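Local coordinates for protein nadb-ler3 (Gallus gallus, PDB 3WXB) that probably reduces carbonyl compounds with NADPH or NADH as a short-chain dehydrogenase/reductase, and binds NADPH in a Rossmann fold, at residues C60-K64 and G65-Q69; N127-L130 and K131-S134; A181-I184 and Q185-Y188; A203-N206 and M207-C211; R244-V247 and D248-V251. All blocks are in the same frame, centred on the assembly; numbering follows the deposited sequence.

Contact 1: residues C60-K64 and G65-Q69; sequences CRDPK and GQRAQ. With NDP (NADPH dihydro-nicotinamide-adenine-dinucleotide phosphate), chain C.
Two arginines, Arg61 and Arg67, grip the 2'-phosphate of NADPH on the turn that follows the second strand of the Rossmann fold. Both give a hydrogen bond to the same phosphate oxygen: Arg67 NH1 lies 2.9 Å from NDP O1X and Arg61 NH1 3.2 Å from it, the latter bond almost straight (174°). Their NH1 atoms come within 3.7 Å of each other, a closeness the anion between them probably compensates. Arg61 does a second job: bends at chi2 and chi3 set its guanidinium nearly parallel to the adenine, NDP C6A 3.3 Å above its plane and offset toward its rim, while Glu87 holds NH2 in a salt bridge. Arg67 meets the phosphate at the edge of its own guanidinium, and Asp62 crosses it at about a right angle, OD1 in a long salt bridge to NE. The chain reverses in a type I turn, Gly65 N bonding Asp62 O at 2.9 Å, and a water links Pro63 O to Gly65 O. Asn35 grips Arg67 O. The turn leads from strand 55-60, with Cys60 and Pro63 resting on strand 81-85, into helix 69-77, for which Ala68 is the N-cap residue.

Contact 2: residues N127-L130 and K131-S134; sequences NETL and KDMS
Thr129 turns OG1 between its backbone N and carbonyl carbon (chi1 67°), and Asp132 swings CG beside its own N (chi1 -67°), which brings hydroxyl and carboxylate together. OG1 works in both directions: it accepts from Asp132 N at 2.9 Å, the N-cap bond of the helix, and donates to Asp132 OD2 at 2.7 Å, meeting that oxygen from above the carboxylate plane. Asp132 OD1 is taken by Arg121 in a salt bridge, so each oxygen of the carboxylate has its own partner. With an alanine in place of Thr129, Asp132 N is likely to lose its cap and OD2 its hydroxyl donor, leaving the carboxylate to Arg121 alone. The first helical turn continues with Met133 N on Thr129 O at 2.8 Å and Ser134 N on Leu130 O at 2.9 Å. Glu128 runs across Met133 at about a right angle, CG 3.5 Å from Met133 SD; its OE1 receives a weak bond from Thr129 N, while OE2 takes the amide of Ser197. The cap starts helix 130-160 beside the head of helix 196-216, where Glu128 touches Leu196, and Leu130 and Met133 pack on Ile142 of the second subunit.

Contact 3: residues A181-I184 and Q185-Y188; sequences AGSI and QDLY
Ser183 meets Asp186 and Leu187 with two acceptors, its hydroxyl and its carbonyl. OG, placed opposite its own backbone N (chi1 168°), accepts from Asp186 N at 2.9 Å with an angle of 162°. Its further partner is the carbonyl of Ala278, near the C terminus; a contact with the terminal carboxylate of Trp279 is weak. Asp186 CB sits 3.4 Å from Ser183 OG. Ser183 O takes Leu187 N at 2.8 Å, a more bent bond of 144° whose donor is tilted out of the carbonyl plane. The pair of bonds makes an ST motif in a loop that doubles back, its two halves running nearly opposite ways, between strand 173-177 and helix 196-216; it passes beside the NADPH-binding residue Tyr198, which Ala181 touches. At its mouth Tyr188 CB comes within 3.7 Å of Ala181 N, whose hydrogen goes to Ser179 OG. Tyr188 O is held by Arg199, and Tyr188 also shares a backbone bond with Thr180. At the bend, Ile184 and Gln185 each make a backbone bond with Trp279 of the same chain. Ile184 O accepts from Arg210 NE of the second subunit, and Leu187 packs against the same arginine of that neighbouring chain.

Contact 4: residues A203-N206 and M207-C211; sequences AALN and MLTRC
Thr209 hooks back onto Leu205 with both its amide and its hydroxyl, in the tightly bonded part of this turn of helix 196-216. Leu205 O receives Thr209 N at 2.9 Å and Thr209 OG1 at 2.8 Å, the two donors arriving from opposite faces of the carbonyl plane. With chi1 at -57° the hydroxyl lies beside its own N and turned away from the carbonyl carbon, the rotation that lets it fold back on the preceding turn. OG1 has a further partner in Asn176 ND2, so this buried hydroxyl both gives and accepts. A valine in place of Thr209 would probably leave Leu205 O with the amide alone and Asn176 without this acceptor. Around this pair the main-chain bonds run in regular i to i+4 order, among them Leu208 N to Ala204 O at 2.8 Å and Arg210 N to Asn206 O at 3.0 Å. The apolar side has plain van der Waals contact, Leu205 CD1 meeting Leu208 CD2 at 4.1 Å, the two side chains crossing at a slant. The looser part is the partly exposed edge, where Arg210 touches the preceding turn through CB, 3.6 Å from Asn206 O, and its chain then leads off. Asn206 OD1 is held by Ser178. The same helix carries Tyr198 and Lys202, which bind NADPH, Lys202 lying beside Leu205. Thr209 and Asn206 face Ala225 of strand 222-227, Ala204, Leu205 and Leu208 lie on helix 130-160, and Met207, Leu208, Arg210 and Cys211 pack against the second subunit.

Contact 5: residues R244-V247 and D248-V251; sequences RVTV and DESV
Thr246 and Glu249 form a capping box at the N terminus of helix 247-260, each side chain serving the other's backbone amide. Next to this cap the chain borders the NADPH site: Val247 touches Val231, and Arg244, upstream, is held by Gly237 and Leu239 and makes a cation-pi contact with Trp230. Asp248 comes first in the helical half: its CB lies 4.0 Å from Thr246 OG1, while its carboxylate turns elsewhere and receives His45 through OD1. Glu249 follows and closes the box. Its N donates to Thr246 OG1 at 3.1 Å, and its extended chain, starting with CG beside the backbone N (chi1 -75°), carries OE1 back to Thr246 N at 2.9 Å. That donor reaches the anti side of the carboxylate, 32° out of its plane, in a fairly straight bond of 165°. Val245 borders the same oxygen, CB 3.4 Å from Glu249 OE1, so the carboxylate is flanked by the apolar side chain of Val245 as well as gripped by the amide. Ser250 then gives its N to Thr246 O, and its CB rests against Val245 CG2; its side chain also touches Val231, and its hydroxyl goes to Pro228 O. Val251 ends the walk, its N bonded to Val247 O at 2.8 Å, its CG1 side by side with Val247 CG1 at 4.0 Å.

Following the chain, the five contacts come in series, none nested in or crossing another. Contact 1 closes the turn between strand 55-60 and helix 69-77, contact 2 starts helix 130-160, contact 3 reverses the loop after strand 173-177, contact 4 is a stretch inside helix 196-216, and contact 5 starts helix 247-260. Contacts 3 and 4 touch directly, Gly182 O lying 3.3 Å from Ala203 CB, so the loop sits on the helix that follows it. Contacts 2, 3 and 4 all reach the second subunit. Contacts 1 and 4 lie on opposite sides of the chain's centre, their centres about 30 Å apart.

Contact 1: residues C60-K64 and G65-Q69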
loop_
_atom_site.group_PDB
_atom_site.type_symbol
_atom_site.label_atom_id
_atom_site.label_comp_id
_atom_site.label_asym_id
_atom_site.label_seq_id
_atom_site.Cartn_x
_atom_site.Cartn_y
_atom_site.Cartn_z
ATOM N N CYS A 60 20.430 -13.879 -1.704
ATOM C CA CYS A 60 21.150 -12.697 -1.308
ATOM C C CYS A 60 21.796 -12.007 -2.509
ATOM O O CYS A 60 21.693 -12.434 -3.660
ATOM C CB CYS A 60 22.180 -12.970 -0.216
ATOM S SG CYS A 60 23.725 -13.835 -0.779
ATOM N N ARG A 61 22.429 -10.898 -2.199
ATOM C CA ARG A 61 23.130 -10.070 -3.139
ATOM C C ARG A 61 24.579 -10.231 -2.805
ATOM O O ARG A 61 24.935 -10.422 -1.660
ATOM C CB ARG A 61 22.777 -8.624 -2.900
ATOM C CG ARG A 61 21.485 -8.183 -3.372
ATOM C CD ARG A 61 21.047 -7.131 -2.456
ATOM N NE ARG A 61 20.562 -5.954 -3.102
ATOM C CZ ARG A 61 20.403 -4.784 -2.521
ATOM N NH1 ARG A 61 20.710 -4.594 -1.264
ATOM N NH2 ARG A 61 19.946 -3.809 -3.217
ATOM N N ASP A 62 25.406 -10.096 -3.816
ATOM C CA ASP A 62 26.865 -10.124 -3.670
ATOM C C ASP A 62 27.220 -11.412 -2.936
ATOM O O ASP A 62 27.797 -11.332 -1.883
ATOM C CB ASP A 62 27.321 -8.908 -2.811
ATOM C CG ASP A 62 28.852 -8.621 -2.889
ATOM O OD1 ASP A 62 29.412 -7.898 -2.019
ATOM O OD2 ASP A 62 29.489 -9.133 -3.809
ATOM N N PRO A 63 26.839 -12.605 -3.461
ATOM C CA PRO A 63 26.967 -13.829 -2.620
ATOM C C PRO A 63 28.402 -14.173 -2.134
ATOM O O PRO A 63 28.585 -14.822 -1.109
ATOM C CB PRO A 63 26.395 -14.953 -3.495
ATOM C CG PRO A 63 26.260 -14.372 -4.901
ATOM C CD PRO A 63 26.262 -12.877 -4.795
ATOM N N LYS A 64 29.420 -13.724 -2.853
ATOM C CA LYS A 64 30.757 -13.980 -2.339
ATOM C C LYS A 64 31.391 -12.707 -1.884
ATOM O O LYS A 64 32.564 -12.536 -2.073
ATOM C CB LYS A 64 31.664 -14.692 -3.367
ATOM C CG LYS A 64 31.237 -14.650 -4.846
ATOM C CD LYS A 64 30.084 -15.635 -5.133
ATOM C CE LYS A 64 30.320 -17.075 -4.592
ATOM N NZ LYS A 64 31.724 -17.573 -4.768
ATOM N N GLY A 65 30.617 -11.809 -1.297
ATOM C CA GLY A 65 31.141 -10.551 -0.789
ATOM C C GLY A 65 30.966 -10.616 0.703
ATOM O O GLY A 65 30.307 -11.527 1.207
ATOM N N GLN A 66 31.526 -9.656 1.414
ATOM C CA GLN A 66 31.467 -9.632 2.883
ATOM C C GLN A 66 30.035 -9.789 3.536
ATOM O O GLN A 66 29.891 -10.389 4.619
ATOM C CB GLN A 66 32.076 -8.329 3.376
ATOM C CG GLN A 66 32.558 -8.397 4.844
ATOM C CD GLN A 66 32.335 -7.109 5.600
ATOM O OE1 GLN A 66 33.277 -6.472 6.096
ATOM N NE2 GLN A 66 31.061 -6.718 5.706
ATOM N N ARG A 67 29.041 -9.181 2.880
ATOM C CA ARG A 67 27.580 -9.244 3.202
ATOM C C ARG A 67 27.035 -10.653 3.520
ATOM O O ARG A 67 26.087 -10.827 4.300
ATOM C CB ARG A 67 26.874 -8.847 1.912
ATOM C CG ARG A 67 25.675 -8.031 1.986
ATOM C CD ARG A 67 25.227 -7.890 0.529
ATOM N NE ARG A 67 26.042 -6.881 -0.146
ATOM C CZ ARG A 67 25.562 -5.784 -0.745
ATOM N NH1 ARG A 67 24.249 -5.550 -0.791
ATOM N NH2 ARG A 67 26.407 -4.934 -1.348
ATOM N N ALA A 68 27.621 -11.637 2.843
ATOM C CA ALA A 68 27.071 -12.984 2.700
ATOM C C ALA A 68 27.962 -13.984 3.379
ATOM O O ALA A 68 27.860 -15.185 3.143
ATOM C CB ALA A 68 26.947 -13.338 1.235
ATOM N N GLN A 69 28.843 -13.475 4.220
ATOM C CA GLN A 69 29.847 -14.298 4.859
ATOM C C GLN A 69 29.207 -15.344 5.742
ATOM O O GLN A 69 29.530 -16.541 5.641
ATOM C CB GLN A 69 30.698 -13.404 5.736
ATOM C CG GLN A 69 32.136 -13.756 5.765
ATOM C CD GLN A 69 32.959 -12.540 6.091
ATOM O OE1 GLN A 69 33.290 -11.756 5.202
ATOM N NE2 GLN A 69 33.273 -12.359 7.374
HETATM P PA NDP C . 17.492 -5.741 7.594
HETATM O O1A NDP C . 17.644 -4.323 7.150
HETATM O O2A NDP C . 18.248 -6.145 8.711
HETATM O O5B NDP C . 17.785 -6.703 6.488
HETATM C C5B NDP C . 17.306 -6.380 5.151
HETATM C C4B NDP C . 17.521 -7.582 4.300
HETATM O O4B NDP C . 16.785 -7.442 2.963
HETATM C C3B NDP C . 19.003 -7.784 3.901
HETATM O O3B NDP C . 19.135 -9.238 3.611
HETATM C C2B NDP C . 19.079 -7.013 2.571
HETATM O O2B NDP C . 20.186 -7.400 1.729
HETATM C C1B NDP C . 17.745 -7.441 1.899
HETATM N N9A NDP C . 17.358 -6.414 0.792
HETATM C C8A NDP C . 17.043 -5.098 0.883
HETATM N N7A NDP C . 16.814 -4.632 -0.361
HETATM C C5A NDP C . 17.115 -5.589 -1.224
HETATM C C6A NDP C . 17.071 -5.641 -2.566
HETATM N N6A NDP C . 16.722 -4.536 -3.250
HETATM N N1A NDP C . 17.360 -6.785 -3.208
HETATM C C2A NDP C . 17.660 -7.921 -2.500
HETATM N N3A NDP C . 17.724 -7.845 -1.115
HETATM C C4A NDP C . 17.409 -6.702 -0.514
HETATM O O3 NDP C . 15.872 -5.866 7.828
HETATM P PN NDP C . 15.179 -6.912 8.847
HETATM O O1N NDP C . 14.947 -6.211 10.103
HETATM O O2N NDP C . 15.857 -8.222 8.807
HETATM O O5D NDP C . 13.746 -6.976 8.069
HETATM C C5D NDP C . 13.312 -8.066 7.231
HETATM C C4D NDP C . 11.814 -7.876 6.950
HETATM O O4D NDP C . 11.121 -7.758 8.183
HETATM C C3D NDP C . 11.614 -6.512 6.228
HETATM O O3D NDP C . 10.622 -6.760 5.237
HETATM C C2D NDP C . 11.111 -5.590 7.262
HETATM O O2D NDP C . 10.294 -4.560 6.708
HETATM C C1D NDP C . 10.320 -6.520 8.151
HETATM N N1N NDP C . 10.146 -5.949 9.512
HETATM C C2N NDP C . 11.221 -5.700 10.377
HETATM C C3N NDP C . 10.994 -5.165 11.650
HETATM C C7N NDP C . 12.032 -4.951 12.576
HETATM O O7N NDP C . 11.769 -4.446 13.669
HETATM N N7N NDP C . 13.273 -5.436 12.258
HETATM C C4N NDP C . 9.685 -4.823 12.047
HETATM C C5N NDP C . 8.586 -5.043 11.207
HETATM C C6N NDP C . 8.796 -5.579 9.925
HETATM P P2B NDP C . 21.616 -6.574 1.808
HETATM O O1X NDP C . 22.061 -6.907 0.446
HETATM O O2X NDP C . 22.258 -7.198 2.974
HETATM O O3X NDP C . 21.215 -5.151 1.977
HETATM O O HOH W 1 30.266 -14.200 0.959
#

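Contact 2: residues N127-L130 and K131-S134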
loop_
_atom_site.group_PDB
_atom_site.type_symbol
_atom_site.label_atom_id
_atom_site.label_comp_id
_atom_site.label_asym_id
_atom_site.label_seq_id
_atom_site.Cartn_x
_atom_site.Cartn_y
_atom_site.Cartn_z
ATOM N N ASN A 127 10.014 15.768 4.057
ATOM C CA ASN A 127 11.057 15.545 3.102
ATOM C C ASN A 127 11.012 14.187 2.425
ATOM O O ASN A 127 12.000 13.761 1.832
ATOM C CB ASN A 127 12.416 15.894 3.685
ATOM C CG ASN A 127 12.666 15.198 4.929
ATOM O OD1 ASN A 127 12.467 13.985 4.989
ATOM N ND2 ASN A 127 13.074 15.928 5.973
ATOM N N GLU A 128 9.838 13.531 2.491
ATOM C CA GLU A 128 9.557 12.399 1.646
ATOM C C GLU A 128 9.741 12.779 0.177
ATOM O O GLU A 128 9.438 13.919 -0.198
ATOM C CB GLU A 128 8.102 11.980 1.947
ATOM C CG GLU A 128 7.772 10.528 1.690
ATOM C CD GLU A 128 8.852 9.487 2.056
ATOM O OE1 GLU A 128 9.655 9.173 1.179
ATOM O OE2 GLU A 128 8.798 8.909 3.169
ATOM N N THR A 129 10.267 11.883 -0.667
ATOM C CA THR A 129 10.425 12.229 -2.091
ATOM C C THR A 129 9.769 11.266 -3.075
ATOM O O THR A 129 9.477 10.112 -2.734
ATOM C CB THR A 129 11.911 12.373 -2.507
ATOM O OG1 THR A 129 12.561 11.097 -2.447
ATOM C CG2 THR A 129 12.631 13.380 -1.629
ATOM N N LEU A 130 9.573 11.672 -4.316
ATOM C CA LEU A 130 9.151 10.761 -5.363
ATOM C C LEU A 130 10.076 9.553 -5.441
ATOM O O LEU A 130 9.635 8.465 -5.358
ATOM C CB LEU A 130 9.051 11.454 -6.716
ATOM C CG LEU A 130 8.650 10.775 -8.022
ATOM C CD1 LEU A 130 9.283 9.519 -8.236
ATOM C CD2 LEU A 130 7.270 10.671 -8.268
ATOM N N LYS A 131 11.370 9.791 -5.548
ATOM C CA LYS A 131 12.382 8.731 -5.575
ATOM C C LYS A 131 12.290 7.763 -4.365
ATOM O O LYS A 131 12.342 6.536 -4.543
ATOM C CB LYS A 131 13.801 9.344 -5.577
ATOM C CG LYS A 131 14.927 8.287 -5.536
ATOM C CD LYS A 131 16.347 8.925 -5.482
ATOM C CE LYS A 131 17.446 7.833 -5.511
ATOM N NZ LYS A 131 17.699 7.423 -4.088
ATOM N N ASP A 132 12.230 8.308 -3.158
ATOM C CA ASP A 132 12.175 7.459 -1.955
ATOM C C ASP A 132 10.850 6.696 -1.888
ATOM O O ASP A 132 10.863 5.481 -1.675
ATOM C CB ASP A 132 12.461 8.238 -0.679
ATOM C CG ASP A 132 13.913 8.741 -0.631
ATOM O OD1 ASP A 132 14.825 7.892 -0.794
ATOM O OD2 ASP A 132 14.133 9.986 -0.532
ATOM N N MET A 133 9.737 7.364 -2.182
ATOM C CA MET A 133 8.417 6.659 -2.209
ATOM C C MET A 133 8.390 5.523 -3.223
ATOM O O MET A 133 7.928 4.401 -2.948
ATOM C CB MET A 133 7.262 7.600 -2.483
ATOM C CG MET A 133 7.043 8.572 -1.384
ATOM S SD MET A 133 6.087 7.946 0.035
ATOM C CE MET A 133 4.502 7.744 -0.769
ATOM N N SER A 134 8.852 5.815 -4.430
ATOM C CA SER A 134 8.901 4.837 -5.470
ATOM C C SER A 134 9.888 3.671 -5.239
ATOM O O SER A 134 9.580 2.466 -5.501
ATOM C CB SER A 134 9.130 5.579 -6.810
ATOM O OG SER A 134 8.935 4.677 -7.881
#

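Contact 3: residues A181-I184 and Q185-Y188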
loop_
_atom_site.group_PDB
_atom_site.type_symbol
_atom_site.label_atom_id
_atom_site.label_comp_id
_atom_site.label_asym_id
_atom_site.label_seq_id
_atom_site.Cartn_x
_atom_site.Cartn_y
_atom_site.Cartn_z
ATOM N N ALA A 181 3.633 -1.256 11.449
ATOM C CA ALA A 181 3.870 0.138 10.980
ATOM C C ALA A 181 3.014 0.388 9.741
ATOM O O ALA A 181 2.638 1.523 9.518
ATOM C CB ALA A 181 5.347 0.385 10.651
ATOM N N GLY A 182 2.676 -0.676 8.984
ATOM C CA GLY A 182 1.802 -0.608 7.811
ATOM C C GLY A 182 0.332 -0.760 8.150
ATOM O O GLY A 182 -0.528 -0.824 7.261
ATOM N N SER A 183 0.033 -0.877 9.441
ATOM C CA SER A 183 -1.361 -0.952 9.873
ATOM C C SER A 183 -1.973 0.462 9.878
ATOM O O SER A 183 -1.525 1.325 10.603
ATOM C CB SER A 183 -1.461 -1.542 11.317
ATOM O OG SER A 183 -2.780 -1.329 11.790
ATOM N N ILE A 184 -3.023 0.668 9.121
ATOM C CA ILE A 184 -3.628 2.015 9.055
ATOM C C ILE A 184 -4.240 2.379 10.389
ATOM O O ILE A 184 -4.100 3.536 10.926
ATOM C CB ILE A 184 -4.615 2.127 7.896
ATOM C CG1 ILE A 184 -3.918 1.670 6.608
ATOM C CG2 ILE A 184 -5.192 3.623 7.802
ATOM C CD1 ILE A 184 -4.860 1.573 5.482
ATOM N N GLN A 185 -4.902 1.382 10.966
ATOM C CA GLN A 185 -5.489 1.570 12.305
ATOM C C GLN A 185 -4.478 1.794 13.399
ATOM O O GLN A 185 -4.670 2.690 14.221
ATOM C CB GLN A 185 -6.385 0.361 12.637
ATOM C CG GLN A 185 -7.041 0.398 14.046
ATOM C CD GLN A 185 -8.051 -0.758 14.180
ATOM O OE1 GLN A 185 -8.162 -1.352 15.241
ATOM N NE2 GLN A 185 -8.738 -1.080 13.122
ATOM N N ASP A 186 -3.431 0.978 13.479
ATOM C CA ASP A 186 -2.499 1.040 14.647
ATOM C C ASP A 186 -1.355 2.034 14.466
ATOM O O ASP A 186 -0.959 2.695 15.410
ATOM C CB ASP A 186 -1.865 -0.342 14.965
ATOM C CG ASP A 186 -2.913 -1.346 15.534
ATOM O OD1 ASP A 186 -4.052 -0.938 15.818
ATOM O OD2 ASP A 186 -2.569 -2.517 15.654
ATOM N N LEU A 187 -0.824 2.099 13.247
ATOM C CA LEU A 187 0.236 3.065 12.928
ATOM C C LEU A 187 1.367 2.942 13.924
ATOM O O LEU A 187 1.760 3.914 14.545
ATOM C CB LEU A 187 -0.333 4.482 12.994
ATOM C CG LEU A 187 -0.145 5.535 11.903
ATOM C CD1 LEU A 187 0.207 6.928 12.418
ATOM C CD2 LEU A 187 0.631 5.112 10.725
ATOM N N TYR A 188 1.915 1.734 14.042
ATOM C CA TYR A 188 2.829 1.377 15.120
ATOM C C TYR A 188 4.118 2.215 15.006
ATOM O O TYR A 188 4.612 2.439 13.874
ATOM C CB TYR A 188 3.177 -0.120 14.964
ATOM C CG TYR A 188 4.068 -0.751 16.006
ATOM C CD1 TYR A 188 3.802 -0.596 17.380
ATOM C CD2 TYR A 188 5.138 -1.596 15.615
ATOM C CE1 TYR A 188 4.603 -1.218 18.350
ATOM C CE2 TYR A 188 5.943 -2.251 16.571
ATOM C CZ TYR A 188 5.674 -2.050 17.945
ATOM O OH TYR A 188 6.472 -2.666 18.909
#

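Contact 4: residues A203-N206 and M207-C211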
loop_
_atom_site.group_PDB
_atom_site.type_symbol
_atom_site.label_atom_id
_atom_site.label_comp_id
_atom_site.label_asym_id
_atom_site.label_seq_id
_atom_site.Cartn_x
_atom_site.Cartn_y
_atom_site.Cartn_z
ATOM N N ALA A 203 1.259 -1.263 4.049
ATOM C CA ALA A 203 -0.186 -1.353 3.844
ATOM C C ALA A 203 -0.512 -1.934 2.460
ATOM O O ALA A 203 -1.399 -2.776 2.336
ATOM C CB ALA A 203 -0.903 0.071 4.063
ATOM N N ALA A 204 0.244 -1.539 1.424
ATOM C CA ALA A 204 0.038 -2.084 0.102
ATOM C C ALA A 204 0.388 -3.588 0.015
ATOM O O ALA A 204 -0.240 -4.302 -0.776
ATOM C CB ALA A 204 0.889 -1.275 -0.977
ATOM N N LEU A 205 1.396 -4.009 0.775
ATOM C CA LEU A 205 1.794 -5.406 0.856
ATOM C C LEU A 205 0.646 -6.193 1.562
ATOM O O LEU A 205 0.397 -7.342 1.220
ATOM C CB LEU A 205 3.050 -5.538 1.750
ATOM C CG LEU A 205 3.653 -6.961 1.918
ATOM C CD1 LEU A 205 4.099 -7.618 0.572
ATOM C CD2 LEU A 205 4.848 -6.967 2.887
ATOM N N ASN A 206 0.020 -5.589 2.576
ATOM C CA ASN A 206 -1.124 -6.273 3.225
ATOM C C ASN A 206 -2.233 -6.478 2.216
ATOM O O ASN A 206 -2.823 -7.555 2.131
ATOM C CB ASN A 206 -1.560 -5.491 4.430
ATOM C CG ASN A 206 -0.528 -5.561 5.546
ATOM O OD1 ASN A 206 0.405 -6.387 5.488
ATOM N ND2 ASN A 206 -0.727 -4.786 6.599
ATOM N N MET A 207 -2.486 -5.433 1.416
ATOM C CA MET A 207 -3.378 -5.511 0.296
ATOM C C MET A 207 -2.995 -6.586 -0.669
ATOM O O MET A 207 -3.873 -7.386 -1.099
ATOM C CB MET A 207 -3.582 -4.129 -0.413
ATOM C CG MET A 207 -4.466 -4.231 -1.690
ATOM S SD MET A 207 -6.171 -4.979 -1.405
ATOM C CE MET A 207 -7.042 -3.551 -0.773
ATOM N N LEU A 208 -1.711 -6.606 -1.079
ATOM C CA LEU A 208 -1.257 -7.635 -2.022
ATOM C C LEU A 208 -1.562 -9.040 -1.488
ATOM O O LEU A 208 -2.075 -9.901 -2.231
ATOM C CB LEU A 208 0.238 -7.517 -2.271
ATOM C CG LEU A 208 0.908 -8.622 -3.068
ATOM C CD1 LEU A 208 0.273 -8.755 -4.552
ATOM C CD2 LEU A 208 2.477 -8.368 -3.109
ATOM N N THR A 209 -1.245 -9.240 -0.225
ATOM C CA THR A 209 -1.402 -10.559 0.417
ATOM C C THR A 209 -2.886 -10.997 0.372
ATOM O O THR A 209 -3.205 -12.155 0.001
ATOM C CB THR A 209 -0.937 -10.504 1.852
ATOM O OG1 THR A 209 0.424 -10.065 1.936
ATOM C CG2 THR A 209 -1.003 -11.902 2.525
ATOM N N ARG A 210 -3.767 -10.088 0.725
ATOM C CA ARG A 210 -5.192 -10.307 0.606
ATOM C C ARG A 210 -5.590 -10.747 -0.819
ATOM O O ARG A 210 -6.259 -11.740 -0.984
ATOM C CB ARG A 210 -5.949 -9.052 1.031
ATOM C CG ARG A 210 -7.355 -9.240 1.516
ATOM C CD ARG A 210 -7.314 -9.966 2.791
ATOM N NE ARG A 210 -8.437 -9.804 3.681
ATOM C CZ ARG A 210 -9.702 -9.951 3.354
ATOM N NH1 ARG A 210 -10.036 -10.192 2.114
ATOM N NH2 ARG A 210 -10.649 -9.830 4.267
ATOM N N CYS A 211 -5.185 -9.977 -1.831
ATOM C CA CYS A 211 -5.525 -10.304 -3.198
ATOM C C CYS A 211 -4.964 -11.683 -3.588
ATOM O O CYS A 211 -5.632 -12.431 -4.311
ATOM C CB CYS A 211 -5.015 -9.232 -4.224
ATOM S SG CYS A 211 -5.844 -7.633 -3.934
#

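Contact 5: residues R244-V247 and D248-V251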
loop_
_atom_site.group_PDB
_atom_site.type_symbol
_atom_site.label_atom_id
_atom_site.label_comp_id
_atom_site.label_asym_id
_atom_site.label_seq_id
_atom_site.Cartn_x
_atom_site.Cartn_y
_atom_site.Cartn_z
ATOM N N ARG A 244 10.937 -5.189 22.542
ATOM C CA ARG A 244 11.769 -5.774 21.484
ATOM C C ARG A 244 12.002 -7.260 21.582
ATOM O O ARG A 244 12.189 -7.820 22.659
ATOM C CB ARG A 244 13.091 -5.032 21.406
ATOM C CG ARG A 244 12.785 -3.623 21.036
ATOM C CD ARG A 244 13.061 -3.432 19.582
ATOM N NE ARG A 244 14.234 -2.651 19.577
ATOM C CZ ARG A 244 15.166 -2.619 18.658
ATOM N NH1 ARG A 244 15.125 -3.370 17.564
ATOM N NH2 ARG A 244 16.175 -1.814 18.902
ATOM N N VAL A 245 12.039 -7.897 20.431
ATOM C CA VAL A 245 12.391 -9.286 20.405
ATOM C C VAL A 245 13.686 -9.446 19.657
ATOM O O VAL A 245 14.096 -8.544 18.889
ATOM C CB VAL A 245 11.259 -10.132 19.818
ATOM C CG1 VAL A 245 10.063 -10.042 20.764
ATOM C CG2 VAL A 245 10.887 -9.644 18.431
ATOM N N THR A 246 14.353 -10.564 19.936
ATOM C CA THR A 246 15.527 -10.982 19.194
ATOM C C THR A 246 15.025 -11.675 17.923
ATOM O O THR A 246 13.864 -12.050 17.831
ATOM C CB THR A 246 16.391 -11.990 20.060
ATOM O OG1 THR A 246 15.606 -13.157 20.318
ATOM C CG2 THR A 246 16.864 -11.336 21.446
ATOM N N VAL A 247 15.917 -11.835 16.954
ATOM C CA VAL A 247 15.665 -12.534 15.732
ATOM C C VAL A 247 15.231 -13.959 16.057
ATOM O O VAL A 247 14.308 -14.506 15.397
ATOM C CB VAL A 247 16.959 -12.544 14.873
ATOM C CG1 VAL A 247 16.918 -13.606 13.824
ATOM C CG2 VAL A 247 17.191 -11.143 14.233
ATOM N N ASP A 248 15.855 -14.560 17.080
ATOM C CA ASP A 248 15.514 -15.952 17.422
ATOM C C ASP A 248 14.085 -16.048 17.926
ATOM O O ASP A 248 13.342 -16.968 17.552
ATOM C CB ASP A 248 16.498 -16.579 18.426
ATOM C CG ASP A 248 17.833 -16.959 17.759
ATOM O OD1 ASP A 248 17.831 -17.481 16.618
ATOM O OD2 ASP A 248 18.874 -16.735 18.383
ATOM N N GLU A 249 13.703 -15.080 18.747
ATOM C CA GLU A 249 12.351 -15.041 19.327
ATOM C C GLU A 249 11.313 -14.762 18.237
ATOM O O GLU A 249 10.260 -15.397 18.164
ATOM C CB GLU A 249 12.274 -13.942 20.382
ATOM C CG GLU A 249 12.976 -14.269 21.739
ATOM C CD GLU A 249 13.101 -13.050 22.644
ATOM O OE1 GLU A 249 13.069 -11.881 22.167
ATOM O OE2 GLU A 249 13.243 -13.246 23.866
ATOM N N SER A 250 11.637 -13.792 17.368
ATOM C CA SER A 250 10.719 -13.377 16.308
ATOM C C SER A 250 10.573 -14.546 15.344
ATOM O O SER A 250 9.459 -14.955 15.039
ATOM C CB SER A 250 11.256 -12.109 15.582
ATOM O OG SER A 250 10.615 -11.979 14.310
ATOM N N VAL A 251 11.673 -15.076 14.803
ATOM C CA VAL A 251 11.491 -16.172 13.874
ATOM C C VAL A 251 11.010 -17.492 14.454
ATOM O O VAL A 251 10.302 -18.189 13.775
ATOM C CB VAL A 251 12.562 -16.360 12.731
ATOM C CG1 VAL A 251 13.475 -15.135 12.465
ATOM C CG2 VAL A 251 13.165 -17.710 12.675
#